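Local atomic coordinates of NADH:ubiquinone oxidoreductase, Na translocating, F subunit (Porphyromonas gingivalis, PDB entry 2R6H), a protein that binds flavin-adenine dinucleotide and resembles the ferredoxin reductase-like flavoproteins, which pair an antiparallel flavin-binding barrel with a nucleotide-binding alpha/beta domain. Residues C12-N17 with K25-K30; S90-P95 with T102-I107; G148-Q153 with R172-H177. All coordinates share one frame; numbering follows the deposited sequence. Where two conformers were deposited one is given.

Overall arrangement
The three contacts run from the flavin-binding barrel to the nucleotide-binding domain. Contact 1 is a beta hairpin in the antiparallel sheet, and its strand 24-30 lies beside strand 100-106 of contact 2, joined by probable hydrogen bonds from L103 N to F27 O (2.7 Å) and from V105 N to K25 O (3.0 Å). Contact 2 holds the flavin directly, whereas the side chain of F27 stands about 9 Å from FAD and that of F150 about 7 Å. Contact 3 bridges the two domains. Its centre is about 12 Å from that of contact 2, and A173 packs against the loop carrying M91 and N93; contacts 1 and 3 are about 21 Å apart, centre to centre.

Contact 1. Residues C12-N17 with K25-K30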
loop_
_atom_site.group_PDB
_atom_site.type_symbol
_atom_site.label_atom_id
_atom_site.label_comp_id
_atom_site.label_asym_id
_atom_site.label_seq_id
_atom_site.Cartn_x
_atom_site.Cartn_y
_atom_site.Cartn_z
ATOM N N CYS A 12 12.602 16.743 -5.074
ATOM C CA CYS A 12 13.312 15.602 -4.533
ATOM C C CYS A 12 14.004 14.803 -5.620
ATOM O O CYS A 12 13.545 14.751 -6.760
ATOM C CB CYS A 12 12.338 14.702 -3.783
ATOM S SG CYS A 12 11.303 15.571 -2.597
ATOM N N GLU A 13 15.117 14.185 -5.247
ATOM C CA GLU A 13 15.792 13.242 -6.115
ATOM C C GLU A 13 15.298 11.813 -5.869
ATOM O O GLU A 13 15.173 11.361 -4.725
ATOM C CB GLU A 13 17.303 13.312 -5.913
ATOM C CG GLU A 13 18.083 12.554 -6.974
ATOM C CD GLU A 13 19.334 11.899 -6.426
ATOM O OE1 GLU A 13 19.627 10.743 -6.815
ATOM O OE2 GLU A 13 20.017 12.540 -5.598
ATOM N N VAL A 14 15.018 11.103 -6.957
ATOM C CA VAL A 14 14.619 9.703 -6.876
ATOM C C VAL A 14 15.816 8.803 -6.591
ATOM O O VAL A 14 16.744 8.716 -7.396
ATOM C CB VAL A 14 13.933 9.235 -8.173
ATOM C CG1 VAL A 14 13.403 7.820 -8.012
ATOM C CG2 VAL A 14 12.814 10.192 -8.556
ATOM N N LEU A 15 15.789 8.136 -5.442
ATOM C CA LEU A 15 16.826 7.173 -5.091
ATOM C C LEU A 15 16.579 5.826 -5.763
ATOM O O LEU A 15 17.463 5.281 -6.424
ATOM C CB LEU A 15 16.901 6.997 -3.573
ATOM C CG LEU A 15 17.296 8.236 -2.766
ATOM C CD1 LEU A 15 17.357 7.913 -1.281
ATOM C CD2 LEU A 15 18.625 8.794 -3.252
ATOM N N SER A 16 15.374 5.296 -5.589
ATOM C CA SER A 16 15.075 3.925 -5.988
ATOM C C SER A 16 13.642 3.798 -6.494
ATOM O O SER A 16 12.693 4.147 -5.794
ATOM C CB SER A 16 15.306 2.965 -4.819
ATOM O OG SER A 16 15.207 1.616 -5.240
ATOM N N ASN A 17 13.495 3.297 -7.716
ATOM C CA ASN A 17 12.191 2.890 -8.225
ATOM C C ASN A 17 12.205 1.468 -8.774
ATOM O O ASN A 17 12.130 1.258 -9.985
ATOM C CB ASN A 17 11.708 3.864 -9.302
ATOM C CG ASN A 17 10.196 3.935 -9.387
ATOM O OD1 ASN A 17 9.504 3.907 -8.370
ATOM N ND2 ASN A 17 9.676 4.028 -10.605
ATOM N N LYS A 25 5.540 -0.547 -7.392
ATOM C CA LYS A 25 6.921 -0.116 -7.266
ATOM C C LYS A 25 7.133 0.533 -5.907
ATOM O O LYS A 25 6.250 1.226 -5.384
ATOM C CB LYS A 25 7.299 0.861 -8.375
ATOM C CG LYS A 25 7.885 0.181 -9.567
ATOM C CD LYS A 25 7.864 1.073 -10.785
ATOM C CE LYS A 25 8.501 0.365 -11.963
ATOM N NZ LYS A 25 9.852 -0.153 -11.607
ATOM N N GLU A 26 8.301 0.284 -5.328
ATOM C CA GLU A 26 8.695 0.992 -4.131
ATOM C C GLU A 26 9.448 2.228 -4.577
ATOM O O GLU A 26 10.599 2.154 -4.994
ATOM C CB GLU A 26 9.554 0.125 -3.233
ATOM C CG GLU A 26 9.737 0.729 -1.881
ATOM C CD GLU A 26 10.882 0.109 -1.133
ATOM O OE1 GLU A 26 11.777 -0.467 -1.790
ATOM O OE2 GLU A 26 10.886 0.196 0.110
ATOM N N PHE A 27 8.766 3.365 -4.508
ATOM C CA PHE A 27 9.262 4.622 -5.047
ATOM C C PHE A 27 9.873 5.464 -3.930
ATOM O O PHE A 27 9.168 5.950 -3.059
ATOM C CB PHE A 27 8.104 5.346 -5.722
ATOM C CG PHE A 27 8.471 6.656 -6.326
ATOM C CD1 PHE A 27 9.540 6.751 -7.207
ATOM C CD2 PHE A 27 7.729 7.789 -6.042
ATOM C CE1 PHE A 27 9.875 7.952 -7.771
ATOM C CE2 PHE A 27 8.058 8.991 -6.605
ATOM C CZ PHE A 27 9.138 9.076 -7.475
ATOM N N VAL A 28 11.189 5.620 -3.963
ATOM C CA VAL A 28 11.927 6.200 -2.851
ATOM C C VAL A 28 12.619 7.514 -3.248
ATOM O O VAL A 28 13.516 7.530 -4.103
ATOM C CB VAL A 28 12.978 5.197 -2.328
ATOM C CG1 VAL A 28 13.764 5.790 -1.181
ATOM C CG2 VAL A 28 12.306 3.889 -1.911
ATOM N N VAL A 29 12.208 8.614 -2.624
ATOM C CA VAL A 29 12.735 9.930 -2.978
ATOM C C VAL A 29 13.456 10.585 -1.800
ATOM O O VAL A 29 13.138 10.300 -0.644
ATOM C CB VAL A 29 11.611 10.868 -3.501
ATOM C CG1 VAL A 29 11.012 10.323 -4.811
ATOM C CG2 VAL A 29 10.531 11.056 -2.435
ATOM N N LYS A 30 14.423 11.456 -2.091
ATOM C CA LYS A 30 15.187 12.127 -1.037
ATOM C C LYS A 30 15.011 13.644 -1.077
ATOM O O LYS A 30 15.031 14.247 -2.152
ATOM C CB LYS A 30 16.679 11.768 -1.141
ATOM C CG LYS A 30 17.547 12.277 0.007
ATOM C CD LYS A 30 19.038 12.099 -0.291
ATOM C CE LYS A 30 19.456 12.954 -1.491
ATOM N NZ LYS A 30 20.938 13.085 -1.653
HETATM O O HOH W 1 12.935 0.659 -4.900
#
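C12 packs its CB against V29 CB at 3.9 Å near one end of a beta hairpin, in which 12-17 and 25-30 run antiparallel within the sheet of the flavin-binding barrel. E13 and K30 form the first hydrogen-bonded pair, K30 N reaching E13 O at 2.7 Å while E13 N returns a bond to K30 O. Their side chains lie alongside each other on one face of the sheet, but OE2 of E13 and NZ of K30 stay 4.1 Å apart, too far for a salt bridge. V14 turns to the other face, opposite V29. With CG1 anti to the backbone N (chi1 -174°), that methyl meets F27 CE1 at 3.5 Å, the two side chains crossing at about a right angle, and CG2 lies near V29 CG1. Next comes a classic beta bulge, where L15 and S16 both face V28. V28 O is gripped twice, by L15 N from nearly straight ahead of the C=O and by S16 N at 3.3 Å on a lone pair. The side chain of L15 spreads over V28 CG1 and K30 CB. S16 O accepts V28 N, and a water links S16 OG with E26 O. At N17 the amide plane stands 75° from the F27 ring, OD1 lying near CD1, while ND2 bonds to L135 O. The K25 and N17 side chains cross at about a right angle, K25 CD 3.5 Å from N17 ND2. The K25 ammonium is also bound by N19 OD1 and D60 O, and K25 NZ meets N17 O at 3.1 Å from above the carbonyl plane, 45° out of it.

Contact 2. Residues S90-P95 with T102-I107; sequences SMANYP and TLNVRI. With FAD (flavin-adenine dinucleotide), chain H.
A92 and T102 are joined by the one backbone hydrogen bond between these segments, in which A92 N lies 3.0 Å from T102 O. The A92 methyl is directed at the strand and rests near that same carbonyl oxygen. L103 reaches the loop by its end: CG lies beside the backbone N (chi1 -52°) and the chain extends from there, carrying CD2 to the carbonyl group of S90. N93 turns its amide back on its own loop, where OD1 takes a weak bond from Y94 N. Together the two segments line the O4, N3 and O2 edge of the isoalloxazine, with N5 beside it. The S90 hydroxyl sits on the side of its own backbone N (chi1 -74°), and both are presented to the ring system: S90 N binds FAD O4 at 2.7 Å and more weakly N5, to which S90 OG adds a second weak bond at 3.4 Å. From the strand, N104 O accepts FAD N3 at 2.8 Å and R106 N donates to FAD O2 at 3.1 Å, almost straight at 173°. A water accepting N104 N also sits close to S90 O and FAD O4. Thus backbone groups read the polar edge of the flavin and fix its rotation. Strand 24-30 flanks the site, with V28 against T102 and F27 against V105. Helix 127-132 packs I132 on V105, and helix 168-181 covers the loop, P170 meeting S90 and T181 meeting Y94.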
loop_
_atom_site.group_PDB
_atom_site.type_symbol
_atom_site.label_atom_id
_atom_site.label_comp_id
_atom_site.label_asym_id
_atom_site.label_seq_id
_atom_site.Cartn_x
_atom_site.Cartn_y
_atom_site.Cartn_z
ATOM N N SER A 90 0.636 7.873 0.065
ATOM C CA SER A 90 0.838 7.724 1.503
ATOM C C SER A 90 2.292 7.422 1.829
ATOM O O SER A 90 2.919 6.653 1.113
ATOM C CB SER A 90 -0.025 6.577 2.028
ATOM O OG SER A 90 -1.388 6.940 2.093
HETATM N N MSE A 91 2.828 8.007 2.904
HETATM C CA MSE A 91 4.182 7.663 3.372
HETATM C C MSE A 91 4.229 6.279 3.979
HETATM O O MSE A 91 3.398 5.924 4.810
HETATM C CB MSE A 91 4.699 8.640 4.423
HETATM C CG MSE A 91 5.480 9.808 3.880
HETATM SE SE MSE A 91 4.307 11.226 3.254
HETATM C CE MSE A 91 3.524 11.754 4.960
ATOM N N ALA A 92 5.243 5.523 3.600
ATOM C CA ALA A 92 5.331 4.123 3.957
ATOM C C ALA A 92 6.472 3.849 4.936
ATOM O O ALA A 92 6.606 2.735 5.462
ATOM C CB ALA A 92 5.490 3.289 2.705
ATOM N N ASN A 93 7.292 4.863 5.177
ATOM C CA ASN A 93 8.288 4.753 6.222
ATOM C C ASN A 93 7.803 5.535 7.419
ATOM O O ASN A 93 6.905 6.362 7.307
ATOM C CB ASN A 93 9.659 5.250 5.755
ATOM C CG ASN A 93 10.823 4.527 6.451
ATOM O OD1 ASN A 93 10.622 3.626 7.275
ATOM N ND2 ASN A 93 12.052 4.927 6.112
ATOM N N TYR A 94 8.386 5.250 8.573
ATOM C CA TYR A 94 7.989 5.911 9.799
ATOM C C TYR A 94 8.624 7.286 9.904
ATOM O O TYR A 94 9.633 7.570 9.254
ATOM C CB TYR A 94 8.283 5.025 11.015
ATOM C CG TYR A 94 9.737 4.833 11.371
ATOM C CD1 TYR A 94 10.102 4.445 12.656
ATOM C CD2 TYR A 94 10.747 5.043 10.442
ATOM C CE1 TYR A 94 11.422 4.262 13.008
ATOM C CE2 TYR A 94 12.082 4.871 10.789
ATOM C CZ TYR A 94 12.414 4.479 12.078
ATOM O OH TYR A 94 13.739 4.306 12.450
ATOM N N PRO A 95 8.008 8.155 10.704
ATOM C CA PRO A 95 8.351 9.579 10.758
ATOM C C PRO A 95 9.767 9.836 11.235
ATOM O O PRO A 95 10.250 10.965 11.118
ATOM C CB PRO A 95 7.346 10.136 11.762
ATOM C CG PRO A 95 6.221 9.188 11.709
ATOM C CD PRO A 95 6.838 7.848 11.535
ATOM N N THR A 102 9.604 7.124 1.513
ATOM C CA THR A 102 9.306 5.924 0.744
ATOM C C THR A 102 7.828 5.883 0.346
ATOM O O THR A 102 6.960 6.133 1.168
ATOM C CB THR A 102 9.670 4.662 1.542
ATOM O OG1 THR A 102 11.067 4.676 1.847
ATOM C CG2 THR A 102 9.379 3.442 0.737
ATOM N N LEU A 103 7.538 5.575 -0.912
ATOM C CA LEU A 103 6.150 5.376 -1.313
ATOM C C LEU A 103 5.887 3.987 -1.945
ATOM O O LEU A 103 6.818 3.292 -2.365
ATOM C CB LEU A 103 5.689 6.514 -2.237
ATOM C CG LEU A 103 5.924 7.940 -1.718
ATOM C CD1 LEU A 103 5.440 8.967 -2.716
ATOM C CD2 LEU A 103 5.235 8.166 -0.406
ATOM N N ASN A 104 4.621 3.574 -1.976
ATOM C CA ASN A 104 4.224 2.364 -2.678
ATOM C C ASN A 104 3.227 2.723 -3.748
ATOM O O ASN A 104 2.117 3.121 -3.433
ATOM C CB ASN A 104 3.546 1.387 -1.732
ATOM C CG ASN A 104 4.479 0.826 -0.719
ATOM O OD1 ASN A 104 5.686 1.084 -0.755
ATOM N ND2 ASN A 104 3.936 0.050 0.208
ATOM N N VAL A 105 3.596 2.558 -5.011
ATOM C CA VAL A 105 2.718 2.975 -6.089
ATOM C C VAL A 105 2.187 1.827 -6.921
ATOM O O VAL A 105 2.960 1.108 -7.544
ATOM C CB VAL A 105 3.439 3.920 -7.007
ATOM C CG1 VAL A 105 2.492 4.450 -8.038
ATOM C CG2 VAL A 105 4.003 5.047 -6.204
ATOM N N ARG A 106 0.864 1.663 -6.922
ATOM C CA ARG A 106 0.176 0.707 -7.784
ATOM C C ARG A 106 -0.022 1.339 -9.160
ATOM O O ARG A 106 -0.654 2.391 -9.289
ATOM C CB ARG A 106 -1.182 0.353 -7.169
ATOM C CG ARG A 106 -2.117 -0.528 -8.014
ATOM C CD ARG A 106 -1.683 -1.981 -7.947
ATOM N NE ARG A 106 -2.745 -2.958 -8.196
ATOM C CZ ARG A 106 -3.051 -3.451 -9.398
ATOM N NH1 ARG A 106 -2.389 -3.039 -10.479
ATOM N NH2 ARG A 106 -4.032 -4.350 -9.524
ATOM N N ILE A 107 0.528 0.713 -10.192
ATOM C CA ILE A 107 0.318 1.191 -11.559
ATOM C C ILE A 107 -1.141 0.984 -11.989
ATOM O O ILE A 107 -1.642 -0.148 -12.043
ATOM C CB ILE A 107 1.248 0.482 -12.542
ATOM C CG1 ILE A 107 1.073 1.059 -13.928
ATOM C CG2 ILE A 107 0.962 -0.997 -12.571
ATOM C CD1 ILE A 107 1.703 2.382 -14.103
HETATM P PA FAD H . -6.008 8.036 -12.913
HETATM O O1A FAD H . -6.562 8.853 -11.752
HETATM O O2A FAD H . -5.741 8.848 -14.185
HETATM O O5B FAD H . -6.997 6.793 -13.261
HETATM C C5B FAD H . -7.212 5.756 -12.315
HETATM C C4B FAD H . -7.768 4.517 -13.006
HETATM O O4B FAD H . -8.998 4.829 -13.634
HETATM C C3B FAD H . -6.832 3.992 -14.083
HETATM O O3B FAD H . -6.667 2.609 -13.897
HETATM C C2B FAD H . -7.542 4.241 -15.397
HETATM O O2B FAD H . -7.334 3.160 -16.278
HETATM C C1B FAD H . -9.003 4.334 -14.966
HETATM N N9A FAD H . -9.859 5.156 -15.867
HETATM C C8A FAD H . -9.623 6.426 -16.352
HETATM N N7A FAD H . -10.672 6.796 -17.133
HETATM C C5A FAD H . -11.581 5.782 -17.156
HETATM C C6A FAD H . -12.823 5.618 -17.787
HETATM N N6A FAD H . -13.289 6.548 -18.622
HETATM N N1A FAD H . -13.536 4.439 -17.615
HETATM C C2A FAD H . -13.025 3.422 -16.821
HETATM N N3A FAD H . -11.796 3.586 -16.197
HETATM C C4A FAD H . -11.083 4.744 -16.362
HETATM N N1 FAD H . -2.197 5.064 -4.359
HETATM C C2 FAD H . -1.052 4.325 -4.208
HETATM O O2 FAD H . -0.723 3.580 -5.121
HETATM N N3 FAD H . -0.303 4.431 -3.046
HETATM C C4 FAD H . -0.688 5.287 -2.017
HETATM O O4 FAD H . -0.053 5.423 -0.957
HETATM C C4X FAD H . -1.845 6.029 -2.184
HETATM N N5 FAD H . -2.233 6.878 -1.172
HETATM C C5X FAD H . -3.394 7.609 -1.334
HETATM C C6 FAD H . -3.788 8.455 -0.302
HETATM C C7 FAD H . -4.944 9.217 -0.422
HETATM C C7M FAD H . -5.330 10.124 0.716
HETATM C C8 FAD H . -5.706 9.119 -1.589
HETATM C C8M FAD H . -6.957 9.922 -1.742
HETATM C C9 FAD H . -5.308 8.268 -2.613
HETATM C C9A FAD H . -4.153 7.509 -2.498
HETATM N N10 FAD H . -3.751 6.654 -3.514
HETATM C C10 FAD H . -2.602 5.915 -3.353
HETATM C "C1'" FAD H . -4.398 6.644 -4.866
HETATM C "C2'" FAD H . -3.615 7.578 -5.774
HETATM O "O2'" FAD H . -3.685 8.883 -5.253
HETATM C "C3'" FAD H . -4.153 7.590 -7.201
HETATM O "O3'" FAD H . -5.561 7.627 -7.216
HETATM C "C4'" FAD H . -3.626 6.382 -7.952
HETATM O "O4'" FAD H . -2.248 6.588 -8.118
HETATM C "C5'" FAD H . -4.257 6.266 -9.328
HETATM O "O5'" FAD H . -4.275 7.547 -9.913
HETATM P P FAD H . -3.651 7.766 -11.379
HETATM O O1P FAD H . -3.443 9.238 -11.645
HETATM O O2P FAD H . -2.383 6.966 -11.524
HETATM O O3P FAD H . -4.752 7.176 -12.369
HETATM O O HOH W 2 2.694 4.989 -0.982
#

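Contact 3. Residues G148-Q153 with R172-H177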
loop_
_atom_site.group_PDB
_atom_site.type_symbol
_atom_site.label_atom_id
_atom_site.label_comp_id
_atom_site.label_asym_id
_atom_site.label_seq_id
_atom_site.Cartn_x
_atom_site.Cartn_y
_atom_site.Cartn_z
ATOM N N GLY A 148 -3.459 14.945 5.631
ATOM C CA GLY A 148 -4.354 13.841 5.924
ATOM C C GLY A 148 -4.565 13.644 7.412
ATOM O O GLY A 148 -3.828 14.193 8.230
ATOM N N ASP A 149 -5.578 12.857 7.761
ATOM C CA ASP A 149 -6.050 12.784 9.139
ATOM C C ASP A 149 -5.913 11.371 9.695
ATOM O O ASP A 149 -6.196 11.124 10.868
ATOM C CB ASP A 149 -7.506 13.246 9.230
ATOM C CG ASP A 149 -7.838 13.865 10.574
ATOM O OD1 ASP A 149 -7.484 13.264 11.610
ATOM O OD2 ASP A 149 -8.451 14.953 10.593
ATOM N N PHE A 150 -5.475 10.446 8.847
ATOM C CA PHE A 150 -5.518 9.026 9.173
ATOM C C PHE A 150 -4.427 8.656 10.173
ATOM O O PHE A 150 -3.289 8.383 9.793
ATOM C CB PHE A 150 -5.376 8.180 7.906
ATOM C CG PHE A 150 -5.399 6.700 8.159
ATOM C CD1 PHE A 150 -4.326 5.904 7.793
ATOM C CD2 PHE A 150 -6.494 6.103 8.763
ATOM C CE1 PHE A 150 -4.344 4.542 8.025
ATOM C CE2 PHE A 150 -6.517 4.742 8.998
ATOM C CZ PHE A 150 -5.441 3.960 8.628
ATOM N N HIS A 151 -4.705 8.620 11.509
ATOM C CA HIS A 151 -3.655 8.471 12.516
ATOM C C HIS A 151 -4.041 7.519 13.653
ATOM O O HIS A 151 -5.222 7.348 13.963
ATOM C CB HIS A 151 -3.276 9.839 13.112
ATOM C CG HIS A 151 -2.856 10.865 12.095
ATOM N ND1 HIS A 151 -3.356 12.147 12.086
ATOM C CD2 HIS A 151 -1.979 10.789 11.065
ATOM C CE1 HIS A 151 -2.809 12.819 11.083
ATOM N NE2 HIS A 151 -1.975 12.019 10.451
ATOM N N ILE A 152 -3.022 6.944 14.295
ATOM C CA ILE A 152 -3.219 6.076 15.449
ATOM C C ILE A 152 -3.977 6.797 16.558
ATOM O O ILE A 152 -3.744 7.977 16.818
ATOM C CB ILE A 152 -1.877 5.565 16.006
ATOM C CG1 ILE A 152 -0.991 5.046 14.871
ATOM C CG2 ILE A 152 -2.112 4.478 17.045
ATOM C CD1 ILE A 152 0.469 4.914 15.248
ATOM N N GLN A 153 -4.887 6.079 17.210
ATOM C CA GLN A 153 -5.610 6.616 18.353
ATOM C C GLN A 153 -4.810 6.442 19.637
ATOM O O GLN A 153 -4.174 5.409 19.849
ATOM C CB GLN A 153 -6.978 5.944 18.487
ATOM C CG GLN A 153 -7.801 5.965 17.212
ATOM C CD GLN A 153 -8.148 7.370 16.766
ATOM O OE1 GLN A 153 -8.912 8.074 17.428
ATOM N NE2 GLN A 153 -7.589 7.789 15.636
ATOM N N ARG A 172 2.116 0.215 7.310
ATOM C CA ARG A 172 3.521 -0.044 7.603
ATOM C C ARG A 172 4.166 1.145 8.308
ATOM O O ARG A 172 4.979 0.973 9.217
ATOM C CB ARG A 172 4.286 -0.370 6.318
ATOM C CG ARG A 172 5.797 -0.336 6.469
ATOM C CD ARG A 172 6.490 -0.832 5.210
ATOM N NE ARG A 172 7.916 -1.058 5.424
ATOM C CZ ARG A 172 8.863 -0.165 5.151
ATOM N NH1 ARG A 172 8.537 1.019 4.652
ATOM N NH2 ARG A 172 10.136 -0.457 5.376
ATOM N N ALA A 173 3.798 2.349 7.885
ATOM C CA ALA A 173 4.271 3.567 8.531
ATOM C C ALA A 173 3.814 3.635 9.984
ATOM O O ALA A 173 4.598 3.956 10.877
ATOM C CB ALA A 173 3.797 4.793 7.765
ATOM N N GLN A 174 2.541 3.330 10.213
ATOM C CA GLN A 174 1.991 3.295 11.567
ATOM C C GLN A 174 2.610 2.163 12.404
ATOM O O GLN A 174 3.038 2.388 13.544
ATOM C CB GLN A 174 0.466 3.193 11.544
ATOM C CG GLN A 174 -0.232 4.483 11.154
ATOM C CD GLN A 174 -1.749 4.367 11.229
ATOM O OE1 GLN A 174 -2.279 3.331 11.612
ATOM N NE2 GLN A 174 -2.450 5.435 10.868
ATOM N N ILE A 175 2.691 0.962 11.833
ATOM C CA ILE A 175 3.261 -0.177 12.552
ATOM C C ILE A 175 4.738 0.009 12.856
ATOM O O ILE A 175 5.191 -0.306 13.944
ATOM C CB ILE A 175 3.015 -1.503 11.829
ATOM C CG1 ILE A 175 1.549 -1.889 11.984
ATOM C CG2 ILE A 175 3.875 -2.591 12.421
ATOM C CD1 ILE A 175 0.993 -2.644 10.822
ATOM N N LEU A 176 5.490 0.535 11.903
ATOM C CA LEU A 176 6.887 0.859 12.159
ATOM C C LEU A 176 6.994 1.913 13.255
ATOM O O LEU A 176 7.869 1.851 14.109
ATOM C CB LEU A 176 7.581 1.327 10.878
ATOM C CG LEU A 176 7.910 0.136 9.987
ATOM C CD1 LEU A 176 8.460 0.575 8.658
ATOM C CD2 LEU A 176 8.898 -0.751 10.692
ATOM N N HIS A 177 6.093 2.880 13.250
ATOM C CA HIS A 177 6.184 3.911 14.255
ATOM C C HIS A 177 5.887 3.308 15.614
ATOM O O HIS A 177 6.611 3.538 16.581
ATOM C CB HIS A 177 5.208 5.034 13.961
ATOM C CG HIS A 177 5.177 6.084 15.016
ATOM N ND1 HIS A 177 6.055 7.156 15.023
ATOM C CD2 HIS A 177 4.399 6.236 16.112
ATOM C CE1 HIS A 177 5.808 7.908 16.074
ATOM N NE2 HIS A 177 4.804 7.372 16.754
#
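I152 and Q174 bring the two backbones nearest, their CA atoms 7.1 Å apart: an irregular loop, 148-153, passes helix 168-181 of the Rossmann-like nucleotide-binding domain. The loop leads from barrel strand 140-147 to strand 158-164 of the parallel sheet, so the contact joins the two domains. At this separation the contact is made by side chains reaching across, chiefly that of Q174. Its CG lies beside the backbone N (chi1 -74°) and the chain then extends straight toward the loop. I152 slides past it in the opposite direction, CG1 lying 3.8 Å from Q174 CD. At the end of the glutamine the buried amide is satisfied from both domains: OE1 bonds to Y161 OH and NE2 to S41 O. NE2 adds a weak, bent bond to F150 O at 3.2 Å (122° at the hydrogen), and the same nitrogen lies over one face of the F150 ring, off toward the rim, with the amide and ring planes 25° apart. F150 also packs on P170 of this helix and on F285. H177, one turn further along the helix, has its CD2 4.2 Å from I152 CD1.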